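Local coordinates for protein glycogen synthase (Cyanobacterium sp. CLg1, PDB 6GNF) that belongs to the starch and bacterial glycogen synthase family of two-domain glycosyltransferases and binds ADP and a glycan, at residues I350-F355 / A424-P430. Numbering follows the deposited sequence.
Sequences IPLFGF and ADYCLMP
Gly354 pairs strand 352-356 with strand 426-429 in parallel, its N giving a hydrogen bond to Tyr426 O (2.9 Å) and its O taking one from Leu428 N that is almost straight (173°). Two residues earlier Leu352 O accepts two donors, Tyr426 N close to the C=O axis and Asp425 N more bent. Where the pairing starts, a side chain stands in for backbone: Asp425 OD2 receives Leu352 N (3.0 Å) on its anti side, somewhat out of the carboxylate plane, and also forms a salt bridge with Lys335, which hydrogen-bonds Ile350 O as well.

Among the aromatics, Phe353 and Tyr426 share one face of the sheet as an offset stack, centroids 4.9 Å apart and planes at 23°. With each CG beside its own backbone N (chi1 near -65° in both), the rings leave neighbouring strands in the same sense and can overlap; Tyr426 CD2 sits over the rim of the Phe353 ring, and Pro351 CB meets the Tyr426 ring edge at CE2 (4.2 Å). Helix 485-503 covers this face through Met499 and Ala502.

Apolar contact continues with Leu352 CD2 on Ala424 CB (3.6 Å), while the Phe355 ring turns its edge to Leu428 O and Pro430 CD.

The two strands are central neighbours in the parallel sheet of the C-terminal Rossmann-like domain of this GT-B fold; the buried Asp425 carboxylate, gripped by an amide and an ammonium, is probably kept ionised.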
# COMPACT_ATOMS: atom_id res chain seq x y z
N ILE A 350 -22.45 -23.93 1.45
CA ILE A 350 -21.03 -24.28 1.46
C ILE A 350 -20.22 -23.03 1.78
O ILE A 350 -20.31 -22.05 1.05
CB ILE A 350 -20.57 -24.85 0.10
CG1 ILE A 350 -21.27 -26.18 -0.18
CG2 ILE A 350 -19.06 -25.06 0.09
CD1 ILE A 350 -21.18 -26.63 -1.62
N PRO A 351 -19.42 -23.07 2.86
CA PRO A 351 -18.65 -21.88 3.23
C PRO A 351 -17.61 -21.53 2.17
O PRO A 351 -16.89 -22.42 1.71
CB PRO A 351 -17.97 -22.28 4.55
CG PRO A 351 -17.91 -23.76 4.52
CD PRO A 351 -19.11 -24.22 3.74
N LEU A 352 -17.54 -20.26 1.80
CA LEU A 352 -16.65 -19.81 0.73
C LEU A 352 -15.60 -18.85 1.25
O LEU A 352 -15.92 -17.88 1.93
CB LEU A 352 -17.47 -19.15 -0.39
CG LEU A 352 -16.73 -18.94 -1.71
CD1 LEU A 352 -17.68 -19.05 -2.89
CD2 LEU A 352 -16.02 -17.60 -1.77
N PHE A 353 -14.34 -19.12 0.90
CA PHE A 353 -13.19 -18.27 1.24
C PHE A 353 -12.71 -17.52 -0.00
O PHE A 353 -12.58 -18.11 -1.07
CB PHE A 353 -12.03 -19.12 1.76
CG PHE A 353 -12.28 -19.74 3.10
CD1 PHE A 353 -12.95 -20.95 3.21
CD2 PHE A 353 -11.83 -19.13 4.26
CE1 PHE A 353 -13.17 -21.53 4.45
CE2 PHE A 353 -12.05 -19.70 5.50
CZ PHE A 353 -12.72 -20.90 5.60
N GLY A 354 -12.45 -16.23 0.15
CA GLY A 354 -11.98 -15.41 -0.97
C GLY A 354 -10.64 -14.74 -0.69
O GLY A 354 -10.43 -14.19 0.39
N PHE A 355 -9.74 -14.80 -1.67
CA PHE A 355 -8.45 -14.11 -1.59
C PHE A 355 -8.34 -13.11 -2.73
O PHE A 355 -8.65 -13.42 -3.88
CB PHE A 355 -7.29 -15.11 -1.65
CG PHE A 355 -5.94 -14.46 -1.82
CD1 PHE A 355 -5.47 -14.11 -3.08
CD2 PHE A 355 -5.15 -14.19 -0.71
CE1 PHE A 355 -4.23 -13.51 -3.23
CE2 PHE A 355 -3.91 -13.59 -0.86
CZ PHE A 355 -3.45 -13.25 -2.13
N ALA A 424 -18.34 -13.88 -0.81
CA ALA A 424 -17.61 -14.78 0.08
C ALA A 424 -18.10 -14.66 1.51
O ALA A 424 -18.56 -13.60 1.94
CB ALA A 424 -16.11 -14.48 0.02
N ASP A 425 -17.98 -15.76 2.25
CA ASP A 425 -18.26 -15.76 3.69
C ASP A 425 -17.05 -15.27 4.46
O ASP A 425 -17.18 -14.63 5.49
CB ASP A 425 -18.62 -17.16 4.14
CG ASP A 425 -19.86 -17.66 3.47
OD1 ASP A 425 -20.85 -16.90 3.47
OD2 ASP A 425 -19.85 -18.80 2.96
N TYR A 426 -15.87 -15.61 3.94
CA TYR A 426 -14.62 -15.31 4.61
C TYR A 426 -13.62 -14.62 3.68
O TYR A 426 -13.53 -14.95 2.50
CB TYR A 426 -14.02 -16.60 5.17
CG TYR A 426 -14.91 -17.27 6.20
CD1 TYR A 426 -15.05 -16.75 7.47
CD2 TYR A 426 -15.62 -18.43 5.88
CE1 TYR A 426 -15.87 -17.35 8.41
CE2 TYR A 426 -16.45 -19.04 6.81
CZ TYR A 426 -16.57 -18.51 8.08
OH TYR A 426 -17.38 -19.13 9.02
N CYS A 427 -12.87 -13.67 4.24
CA CYS A 427 -11.79 -12.99 3.53
C CYS A 427 -10.45 -13.54 4.04
O CYS A 427 -10.06 -13.31 5.17
CB CYS A 427 -11.87 -11.49 3.78
SG CYS A 427 -10.46 -10.57 3.18
N LEU A 428 -9.76 -14.27 3.17
CA LEU A 428 -8.58 -15.05 3.54
C LEU A 428 -7.29 -14.31 3.20
O LEU A 428 -7.03 -14.04 2.02
CB LEU A 428 -8.63 -16.38 2.81
CG LEU A 428 -7.64 -17.48 3.17
CD1 LEU A 428 -7.92 -18.02 4.56
CD2 LEU A 428 -7.71 -18.60 2.15
N MET A 429 -6.51 -13.95 4.23
CA MET A 429 -5.26 -13.21 4.05
C MET A 429 -4.10 -13.86 4.80
O MET A 429 -3.75 -13.43 5.91
CB MET A 429 -5.43 -11.77 4.54
CG MET A 429 -6.57 -11.02 3.88
SD MET A 429 -6.70 -9.33 4.49
CE MET A 429 -5.21 -8.61 3.83
N PRO A 430 -3.44 -14.85 4.18
CA PRO A 430 -2.30 -15.53 4.79
C PRO A 430 -0.99 -14.76 4.58
O PRO A 430 -0.02 -15.32 4.06
CB PRO A 430 -2.28 -16.87 4.05
CG PRO A 430 -2.76 -16.52 2.69
CD PRO A 430 -3.78 -15.44 2.87